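Local coordinates for protein xylosidase (Xanthomonas axonopodis pv. citri, PDB 6XN2) that probably hydrolyses xylo-oligosaccharides as a calcium-containing glycoside hydrolase of family 43, and binds xylose units in its pocket, at residues A180-F185 and D286-P291; W260-Q263 and Y268-S271; Y282-S287 and T293-L298. One frame throughout, in Å; residues are numbered along the deposited sequence.

Interaction 1. Residues A180-F185 and D286-P291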
loop_
_atom_site.group_PDB
_atom_site.type_symbol
_atom_site.label_atom_id
_atom_site.label_comp_id
_atom_site.label_asym_id
_atom_site.label_seq_id
_atom_site.Cartn_x
_atom_site.Cartn_y
_atom_site.Cartn_z
ATOM N N ALA A 180 -4.416 -10.446 -16.615
ATOM C CA ALA A 180 -4.943 -9.122 -16.450
ATOM C C ALA A 180 -4.273 -8.383 -15.315
ATOM O O ALA A 180 -3.650 -8.978 -14.498
ATOM C CB ALA A 180 -6.424 -9.177 -16.214
ATOM N N HIS A 181 -4.408 -7.077 -15.320
ATOM C CA HIS A 181 -3.901 -6.237 -14.273
ATOM C C HIS A 181 -5.049 -5.446 -13.688
ATOM O O HIS A 181 -5.852 -4.942 -14.396
ATOM C CB HIS A 181 -2.812 -5.298 -14.739
ATOM C CG HIS A 181 -1.474 -5.928 -14.922
ATOM N ND1 HIS A 181 -1.086 -6.505 -16.100
ATOM C CD2 HIS A 181 -0.404 -5.997 -14.112
ATOM C CE1 HIS A 181 0.142 -6.959 -15.988
ATOM N NE2 HIS A 181 0.581 -6.656 -14.793
ATOM N N TYR A 182 -5.106 -5.356 -12.374
ATOM C CA TYR A 182 -6.154 -4.628 -11.700
ATOM C C TYR A 182 -5.584 -3.563 -10.802
ATOM O O TYR A 182 -4.671 -3.796 -10.090
ATOM C CB TYR A 182 -7.022 -5.548 -10.852
ATOM C CG TYR A 182 -7.770 -6.613 -11.596
ATOM C CD1 TYR A 182 -7.203 -7.812 -11.856
ATOM C CD2 TYR A 182 -9.033 -6.409 -12.022
ATOM C CE1 TYR A 182 -7.878 -8.783 -12.539
ATOM C CE2 TYR A 182 -9.714 -7.368 -12.699
ATOM C CZ TYR A 182 -9.131 -8.552 -12.970
ATOM O OH TYR A 182 -9.817 -9.516 -13.634
ATOM N N LEU A 183 -6.147 -2.380 -10.862
ATOM C CA LEU A 183 -5.711 -1.295 -10.001
ATOM C C LEU A 183 -6.652 -1.157 -8.812
ATOM O O LEU A 183 -7.871 -1.086 -8.978
ATOM C CB LEU A 183 -5.638 0.025 -10.780
ATOM C CG LEU A 183 -5.361 1.278 -9.931
ATOM C CD1 LEU A 183 -3.961 1.256 -9.319
ATOM C CD2 LEU A 183 -5.587 2.537 -10.760
ATOM N N TYR A 184 -6.076 -1.154 -7.614
ATOM C CA TYR A 184 -6.818 -0.901 -6.386
ATOM C C TYR A 184 -6.369 0.423 -5.821
ATOM O O TYR A 184 -5.182 0.730 -5.864
ATOM C CB TYR A 184 -6.586 -2.009 -5.358
ATOM C CG TYR A 184 -7.044 -3.372 -5.813
ATOM C CD1 TYR A 184 -6.224 -4.173 -6.609
ATOM C CD2 TYR A 184 -8.294 -3.865 -5.440
ATOM C CE1 TYR A 184 -6.641 -5.434 -7.025
ATOM C CE2 TYR A 184 -8.717 -5.127 -5.853
ATOM C CZ TYR A 184 -7.887 -5.900 -6.645
ATOM O OH TYR A 184 -8.300 -7.146 -7.058
ATOM N N PHE A 185 -7.296 1.207 -5.286
ATOM C CA PHE A 185 -6.896 2.447 -4.641
ATOM C C PHE A 185 -7.886 2.940 -3.593
ATOM O O PHE A 185 -9.014 2.449 -3.491
ATOM C CB PHE A 185 -6.639 3.543 -5.699
ATOM C CG PHE A 185 -7.824 3.867 -6.590
ATOM C CD1 PHE A 185 -8.081 3.121 -7.735
ATOM C CD2 PHE A 185 -8.643 4.956 -6.314
ATOM C CE1 PHE A 185 -9.148 3.431 -8.571
ATOM C CE2 PHE A 185 -9.713 5.276 -7.150
ATOM C CZ PHE A 185 -9.967 4.512 -8.276
ATOM N N ASP A 286 -13.094 -15.051 -4.058
ATOM C CA ASP A 286 -12.746 -15.944 -5.183
ATOM C C ASP A 286 -12.649 -15.055 -6.419
ATOM O O ASP A 286 -12.386 -15.573 -7.477
ATOM C CB ASP A 286 -13.725 -17.109 -5.315
ATOM C CG ASP A 286 -15.148 -16.669 -5.581
ATOM O OD1 ASP A 286 -15.380 -15.473 -5.587
ATOM O OD2 ASP A 286 -16.009 -17.530 -5.776
ATOM N N SER A 287 -12.847 -13.754 -6.232
ATOM C CA SER A 287 -12.783 -12.790 -7.328
ATOM C C SER A 287 -11.931 -11.573 -6.973
ATOM O O SER A 287 -11.961 -11.111 -5.831
ATOM C CB SER A 287 -14.188 -12.324 -7.711
ATOM O OG SER A 287 -14.119 -11.205 -8.583
ATOM N N PRO A 288 -11.187 -11.031 -7.960
ATOM C CA PRO A 288 -10.425 -9.797 -7.727
ATOM C C PRO A 288 -11.334 -8.623 -7.375
ATOM O O PRO A 288 -10.884 -7.670 -6.735
ATOM C CB PRO A 288 -9.720 -9.556 -9.063
ATOM C CG PRO A 288 -10.525 -10.309 -10.065
ATOM C CD PRO A 288 -11.051 -11.509 -9.350
ATOM N N TYR A 289 -12.582 -8.698 -7.777
ATOM C CA TYR A 289 -13.541 -7.668 -7.486
ATOM C C TYR A 289 -14.241 -7.826 -6.150
ATOM O O TYR A 289 -14.961 -6.972 -5.740
ATOM C CB TYR A 289 -14.605 -7.642 -8.564
ATOM C CG TYR A 289 -14.135 -7.183 -9.904
ATOM C CD1 TYR A 289 -14.027 -5.871 -10.198
ATOM C CD2 TYR A 289 -13.816 -8.079 -10.873
ATOM C CE1 TYR A 289 -13.604 -5.454 -11.421
ATOM C CE2 TYR A 289 -13.390 -7.670 -12.092
ATOM C CZ TYR A 289 -13.293 -6.357 -12.365
ATOM O OH TYR A 289 -12.859 -5.952 -13.592
ATOM N N GLY A 290 -14.009 -8.918 -5.469
ATOM C CA GLY A 290 -14.715 -9.203 -4.233
ATOM C C GLY A 290 -16.113 -9.719 -4.524
ATOM O O GLY A 290 -16.377 -10.164 -5.648
ATOM N N PRO A 291 -17.018 -9.660 -3.529
ATOM C CA PRO A 291 -16.770 -9.149 -2.172
ATOM C C PRO A 291 -15.801 -10.010 -1.367
ATOM O O PRO A 291 -15.763 -11.233 -1.541
ATOM C CB PRO A 291 -18.167 -9.156 -1.527
ATOM C CG PRO A 291 -18.940 -10.145 -2.298
ATOM C CD PRO A 291 -18.422 -10.063 -3.714
#
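Tyr182 and Tyr184, alternate residues of strand 181-185, meet the turn built by Ser287, Pro288, Tyr289 and Gly290. Tyr182 comes first and does so through two sides of its ring. Over one face lies Pro288, whose CB stands 4.0 Å from the centroid of the Tyr182 ring and almost over its centre, a CH-pi contact; Pro288 CG reaches outward along the same face, 3.7 Å from Tyr182 CZ. The CE2 edge of Tyr182 is directed at the face of Tyr289 in an offset edge-to-face pair, with the planes at 87° and Tyr182 CE2 3.7 Å from Tyr289 CZ. Tyr289 OH lies at the edge of the Tyr182 ring, near its plane, and its hydrogen bond goes to Glu231.

Tyr184 contributes its polar end. Its CB does not aim at the turn, but the ring extends until OH donates to Pro288 O over 2.7 Å. The donor lies 26° from the carbonyl plane, with a C=O...donor angle of 116°, so it approaches from well to the side of the carbonyl. The same hydroxyl oxygen touches Pro288 CB at 3.4 Å.

The receiving loop has its own geometric constraints: a type I beta turn closed by Gly290 N to Ser287 O at 3.0 Å, and an ST turn in which Ser287 OG accepts from Tyr289 N. Both bonds shape the turn that presents Pro288 and Tyr289 to strand 181-185.

Strand 181-185 runs between strands 172-175 and 218-221, while the turn joins strands 280-285 and 292-299, probably of the next blade, consistent with blade-to-blade packing in the five-bladed beta-propeller of family 43. Tyr289 also packs on Val219 and Arg221, and Tyr184 reaches across to Val261 of strand 257-264.

Interaction 2. Residues W260-Q263 and Y268-S271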
loop_
_atom_site.group_PDB
_atom_site.type_symbol
_atom_site.label_atom_id
_atom_site.label_comp_id
_atom_site.label_asym_id
_atom_site.label_seq_id
_atom_site.Cartn_x
_atom_site.Cartn_y
_atom_site.Cartn_z
ATOM N N TRP A 260 -3.942 -3.886 -0.698
ATOM C CA TRP A 260 -2.997 -4.745 -1.401
ATOM C C TRP A 260 -3.708 -6.048 -1.659
ATOM O O TRP A 260 -4.464 -6.514 -0.810
ATOM C CB TRP A 260 -1.717 -4.970 -0.585
ATOM C CG TRP A 260 -0.690 -5.851 -1.277
ATOM C CD1 TRP A 260 -0.601 -7.216 -1.211
ATOM C CD2 TRP A 260 0.384 -5.421 -2.134
ATOM N NE1 TRP A 260 0.458 -7.658 -1.970
ATOM C CE2 TRP A 260 1.078 -6.580 -2.549
ATOM C CE3 TRP A 260 0.832 -4.172 -2.584
ATOM C CZ2 TRP A 260 2.193 -6.525 -3.391
ATOM C CZ3 TRP A 260 1.931 -4.118 -3.424
ATOM C CH2 TRP A 260 2.605 -5.289 -3.817
ATOM N N VAL A 261 -3.488 -6.630 -2.834
ATOM C CA VAL A 261 -4.105 -7.913 -3.143
ATOM C C VAL A 261 -3.048 -8.891 -3.629
ATOM O O VAL A 261 -2.213 -8.552 -4.463
ATOM C CB VAL A 261 -5.228 -7.782 -4.201
ATOM C CG1 VAL A 261 -5.820 -9.150 -4.542
ATOM C CG2 VAL A 261 -6.332 -6.858 -3.694
ATOM N N HIS A 262 -3.068 -10.101 -3.085
ATOM C CA HIS A 262 -2.218 -11.152 -3.619
ATOM C C HIS A 262 -3.029 -12.435 -3.814
ATOM O O HIS A 262 -4.086 -12.631 -3.196
ATOM C CB HIS A 262 -0.991 -11.386 -2.715
ATOM C CG HIS A 262 -1.281 -12.148 -1.457
ATOM N ND1 HIS A 262 -1.640 -11.534 -0.276
ATOM C CD2 HIS A 262 -1.230 -13.475 -1.192
ATOM C CE1 HIS A 262 -1.815 -12.453 0.658
ATOM N NE2 HIS A 262 -1.577 -13.639 0.128
ATOM N N GLN A 263 -2.532 -13.300 -4.675
ATOM C CA GLN A 263 -3.170 -14.548 -4.953
ATOM C C GLN A 263 -2.445 -15.699 -4.293
ATOM O O GLN A 263 -1.269 -15.782 -4.335
ATOM C CB GLN A 263 -3.223 -14.808 -6.456
ATOM C CG GLN A 263 -4.249 -14.012 -7.203
ATOM C CD GLN A 263 -4.322 -14.371 -8.662
ATOM O OE1 GLN A 263 -3.540 -13.945 -9.427
ATOM N NE2 GLN A 263 -5.284 -15.166 -9.018
ATOM N N TYR A 268 -8.245 -14.822 -3.663
ATOM C CA TYR A 268 -7.677 -13.482 -3.622
ATOM C C TYR A 268 -7.658 -12.996 -2.186
ATOM O O TYR A 268 -8.651 -13.127 -1.475
ATOM C CB TYR A 268 -8.477 -12.523 -4.502
ATOM C CG TYR A 268 -8.400 -12.873 -5.971
ATOM C CD1 TYR A 268 -9.300 -13.762 -6.541
ATOM C CD2 TYR A 268 -7.414 -12.322 -6.784
ATOM C CE1 TYR A 268 -9.222 -14.096 -7.888
ATOM C CE2 TYR A 268 -7.333 -12.643 -8.134
ATOM C CZ TYR A 268 -8.242 -13.530 -8.677
ATOM O OH TYR A 268 -8.156 -13.851 -10.015
ATOM N N TYR A 269 -6.526 -12.451 -1.764
ATOM C CA TYR A 269 -6.377 -11.914 -0.420
ATOM C C TYR A 269 -6.282 -10.401 -0.490
ATOM O O TYR A 269 -5.312 -9.872 -1.024
ATOM C CB TYR A 269 -5.121 -12.469 0.266
ATOM C CG TYR A 269 -5.165 -13.933 0.643
ATOM C CD1 TYR A 269 -5.098 -14.927 -0.328
ATOM C CD2 TYR A 269 -5.228 -14.324 1.976
ATOM C CE1 TYR A 269 -5.127 -16.270 0.017
ATOM C CE2 TYR A 269 -5.254 -15.662 2.331
ATOM C CZ TYR A 269 -5.204 -16.631 1.350
ATOM O OH TYR A 269 -5.231 -17.964 1.697
ATOM N N LEU A 270 -7.297 -9.711 0.015
ATOM C CA LEU A 270 -7.247 -8.261 0.139
ATOM C C LEU A 270 -6.765 -7.901 1.532
ATOM O O LEU A 270 -7.384 -8.297 2.510
ATOM C CB LEU A 270 -8.625 -7.637 -0.108
ATOM C CG LEU A 270 -8.727 -6.158 0.260
ATOM C CD1 LEU A 270 -7.883 -5.348 -0.717
ATOM C CD2 LEU A 270 -10.173 -5.695 0.248
ATOM N N SER A 271 -5.666 -7.159 1.628
ATOM C CA SER A 271 -5.189 -6.696 2.927
ATOM C C SER A 271 -5.056 -5.176 2.908
ATOM O O SER A 271 -4.909 -4.571 1.844
ATOM C CB SER A 271 -3.866 -7.380 3.309
ATOM O OG SER A 271 -2.907 -7.341 2.257
HETATM O O HOH W 1 -2.986 -9.130 0.267
#
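His262 and Tyr269 lay their rings almost parallel, 13° between planes, but slid apart: the centroids are 4.7 Å from each other and overlap is slight. What covers the imidazole is chiefly the Tyr269 methylene, a CH-pi contact with Tyr269 CB 3.3 Å from His262 CE1 and displaced toward the rim. The torsion of His262 (chi1 76°) sets CG between the backbone N and carbonyl carbon, which swings the ring over its cross-strand neighbour. The two ring nitrogens have separate partners: His262 NE2 bonds to His344, whereas His262 ND1 lies 2.8 Å from the oxygen of a water. That water also donates to Tyr269 O and is hydrogen-bonded to Ser271 OG, thereby linking two side chains, His262 and Ser271, to the backbone carbonyl of Tyr269; Ser271 OG is also hydrogen-bonded to His309 NE2.

These residues belong to an antiparallel beta hairpin, strands 257-264 and 267-273; the axes of 260-263 and 268-271 approach to 4.7 Å. Trp260 with Ser271 and His262 with Tyr269 are hydrogen-bonded pairs; Ser271 N to Trp260 O, at 2.8 Å, is nearly straight. Between them, Val261 and Leu270 form a non-hydrogen-bonded pair.

On the face of Val261 and Leu270, Val261 CG2 meets Leu270 CD1 at 3.7 Å. Farther along, Gln263 and Tyr268 run side by side in the same direction, amide and ring planes only 4° apart, with Gln263 CG 3.5 Å from Tyr268 CE2. Their polar ends both turn to one loop: Tyr268 OH bonds to Asp176, and Gln263 OE1 accepts from Asp177 N. Trp260, whose side chain lies about 5 Å from the bound calcium ion, gives its NE1 proton to Ile311 O.

Interaction 3. Residues Y282-S287 and T293-L298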
loop_
_atom_site.group_PDB
_atom_site.type_symbol
_atom_site.label_atom_id
_atom_site.label_comp_id
_atom_site.label_asym_id
_atom_site.label_seq_id
_atom_site.Cartn_x
_atom_site.Cartn_y
_atom_site.Cartn_z
ATOM N N TYR A 282 -6.869 -8.490 6.817
ATOM C CA TYR A 282 -7.049 -9.075 5.503
ATOM C C TYR A 282 -8.401 -9.755 5.380
ATOM O O TYR A 282 -9.048 -10.099 6.375
ATOM C CB TYR A 282 -5.908 -10.054 5.167
ATOM C CG TYR A 282 -5.987 -11.402 5.849
ATOM C CD1 TYR A 282 -5.709 -11.534 7.206
ATOM C CD2 TYR A 282 -6.309 -12.547 5.132
ATOM C CE1 TYR A 282 -5.772 -12.765 7.832
ATOM C CE2 TYR A 282 -6.377 -13.782 5.749
ATOM C CZ TYR A 282 -6.104 -13.887 7.096
ATOM O OH TYR A 282 -6.172 -15.113 7.723
ATOM N N ALA A 283 -8.822 -9.900 4.130
ATOM C CA ALA A 283 -10.083 -10.527 3.766
ATOM C C ALA A 283 -9.866 -11.333 2.492
ATOM O O ALA A 283 -8.923 -11.072 1.746
ATOM C CB ALA A 283 -11.169 -9.484 3.565
ATOM N N THR A 284 -10.736 -12.303 2.258
ATOM C CA THR A 284 -10.552 -13.161 1.070
ATOM C C THR A 284 -11.774 -13.207 0.152
ATOM O O THR A 284 -12.840 -12.981 0.616
ATOM C CB THR A 284 -10.128 -14.572 1.453
ATOM O OG1 THR A 284 -11.109 -15.039 2.359
ATOM C CG2 THR A 284 -8.782 -14.614 2.124
ATOM N N SER A 285 -11.533 -13.506 -1.120
ATOM C CA SER A 285 -12.579 -13.636 -2.152
ATOM C C SER A 285 -12.148 -14.619 -3.242
ATOM O O SER A 285 -11.002 -14.975 -3.297
ATOM C CB SER A 285 -12.881 -12.335 -2.762
ATOM O OG SER A 285 -13.954 -12.468 -3.660
ATOM N N ASP A 286 -13.094 -15.051 -4.058
ATOM C CA ASP A 286 -12.746 -15.944 -5.183
ATOM C C ASP A 286 -12.649 -15.055 -6.419
ATOM O O ASP A 286 -12.386 -15.573 -7.477
ATOM C CB ASP A 286 -13.725 -17.109 -5.315
ATOM C CG ASP A 286 -15.148 -16.669 -5.581
ATOM O OD1 ASP A 286 -15.380 -15.473 -5.587
ATOM O OD2 ASP A 286 -16.009 -17.530 -5.776
ATOM N N SER A 287 -12.847 -13.754 -6.232
ATOM C CA SER A 287 -12.783 -12.790 -7.328
ATOM C C SER A 287 -11.931 -11.573 -6.973
ATOM O O SER A 287 -11.961 -11.111 -5.831
ATOM C CB SER A 287 -14.188 -12.324 -7.711
ATOM O OG SER A 287 -14.119 -11.205 -8.583
ATOM N N THR A 293 -14.443 -11.447 2.233
ATOM C CA THR A 293 -14.887 -11.731 3.618
ATOM C C THR A 293 -13.731 -11.552 4.601
ATOM O O THR A 293 -12.741 -12.207 4.459
ATOM C CB THR A 293 -15.456 -13.135 3.777
ATOM O OG1 THR A 293 -16.561 -13.280 2.896
ATOM C CG2 THR A 293 -15.906 -13.394 5.191
ATOM N N TYR A 294 -13.924 -10.698 5.587
ATOM C CA TYR A 294 -12.935 -10.433 6.612
ATOM C C TYR A 294 -12.435 -11.685 7.267
ATOM O O TYR A 294 -13.197 -12.526 7.615
ATOM C CB TYR A 294 -13.517 -9.535 7.698
ATOM C CG TYR A 294 -12.559 -9.223 8.825
ATOM C CD1 TYR A 294 -11.670 -8.215 8.725
ATOM C CD2 TYR A 294 -12.549 -9.962 9.958
ATOM C CE1 TYR A 294 -10.804 -7.925 9.725
ATOM C CE2 TYR A 294 -11.676 -9.694 10.960
ATOM C CZ TYR A 294 -10.808 -8.665 10.836
ATOM O OH TYR A 294 -9.949 -8.383 11.819
ATOM N N GLN A 295 -11.132 -11.790 7.434
ATOM C CA GLN A 295 -10.540 -12.956 8.072
ATOM C C GLN A 295 -9.946 -12.606 9.433
ATOM O O GLN A 295 -10.299 -13.215 10.434
ATOM C CB GLN A 295 -9.472 -13.575 7.175
ATOM C CG GLN A 295 -10.008 -14.115 5.855
ATOM C CD GLN A 295 -11.033 -15.213 6.051
ATOM O OE1 GLN A 295 -10.796 -16.174 6.782
ATOM N NE2 GLN A 295 -12.183 -15.074 5.401
ATOM N N GLY A 296 -9.057 -11.617 9.480
ATOM C CA GLY A 296 -8.444 -11.236 10.740
ATOM C C GLY A 296 -7.326 -10.222 10.606
ATOM O O GLY A 296 -7.179 -9.585 9.558
ATOM N N VAL A 297 -6.520 -10.073 11.640
ATOM C CA VAL A 297 -5.415 -9.157 11.687
ATOM C C VAL A 297 -4.161 -9.827 11.188
ATOM O O VAL A 297 -3.809 -10.874 11.614
ATOM C CB VAL A 297 -5.165 -8.678 13.117
ATOM C CG1 VAL A 297 -3.975 -7.789 13.202
ATOM C CG2 VAL A 297 -6.370 -7.988 13.685
ATOM N N LEU A 298 -3.475 -9.151 10.303
ATOM C CA LEU A 298 -2.288 -9.679 9.667
ATOM C C LEU A 298 -1.025 -9.082 10.301
ATOM O O LEU A 298 -0.023 -9.772 10.495
ATOM C CB LEU A 298 -2.368 -9.379 8.171
ATOM C CG LEU A 298 -1.357 -9.950 7.200
ATOM C CD1 LEU A 298 -2.086 -10.210 5.901
ATOM C CD2 LEU A 298 -0.237 -8.959 6.994
#
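Tyr282 and Gln295 are brought together by two different first torsions: Tyr282 CG lies between its backbone N and carbonyl carbon (chi1 76°), tipping the ring across to the partner strand, while Gln295 CG is anti to its carbonyl carbon and the chain bends again at chi2 (-61°). The result is a CH-pi contact in which Gln295 CB stands 3.6 Å from the centroid of the Tyr282 ring, offset toward the rim, with Tyr282 CZ and CE2 as its nearest atoms. Beyond the bend, Gln295 NE2 turns back along its own strand and donates to Thr293 O at 3.1 Å. Thr284 N donates to that oxygen too, from the opposite face of the carbonyl plane, so two bonds grip it. The amide also passes Thr284 OG1 at about a right angle, but the angle there is poor for a hydrogen bond.

Strands 280-285 and 292-299 form an antiparallel hairpin, and its register slips by one residue at a classic beta bulge. Gln295 and Gly296 both face Tyr282: Tyr282 O accepts from Gln295 N at 2.9 Å and, weakly, from Gly296 N at 3.5 Å, while Tyr282 N returns a bond to Gly296 O. Regular pairing resumes beyond the bulge, where Thr284 and Thr293 exchange two backbone bonds, the shorter being Thr293 N to Thr284 O at 2.7 Å. Between Tyr282 and Thr284, Ala283 forms a non-hydrogen-bonded pair with Tyr294, Ala283 CB lying 3.3 Å from Thr293 O.

At the far end of 293-298, past the bulge, the chain turns a corner at Leu298, bringing Leu298 CD1 to 3.9 Å from Tyr282 CB; these two side chains cross at about a right angle. Beyond the hairpin, Tyr282 OH bonds to Ile350 N, and the ring of Tyr294 makes a cation-pi contact with Arg253.

From the N terminus, strand 181-185 comes first, and its partner turn 286-291 follows about a hundred residues later, so interaction 1 closes a long loop. Interaction 2, a short hairpin contact between 260-263 and 268-271, lies wholly within that loop. Interaction 3 opens at 282-287, before the turn of interaction 1 is complete, and closes beyond it at 293-298, so the two overlap at Asp286 and Ser287. Probable hydrogen bonds from Ala283 N to Leu270 O and from Tyr268 N to Ser285 O make the strands of 257-299 consecutive antiparallel neighbours. Tyr268 packs on Ser287 and Pro288 of the turn, and Val261 on Tyr184 of strand 181-185.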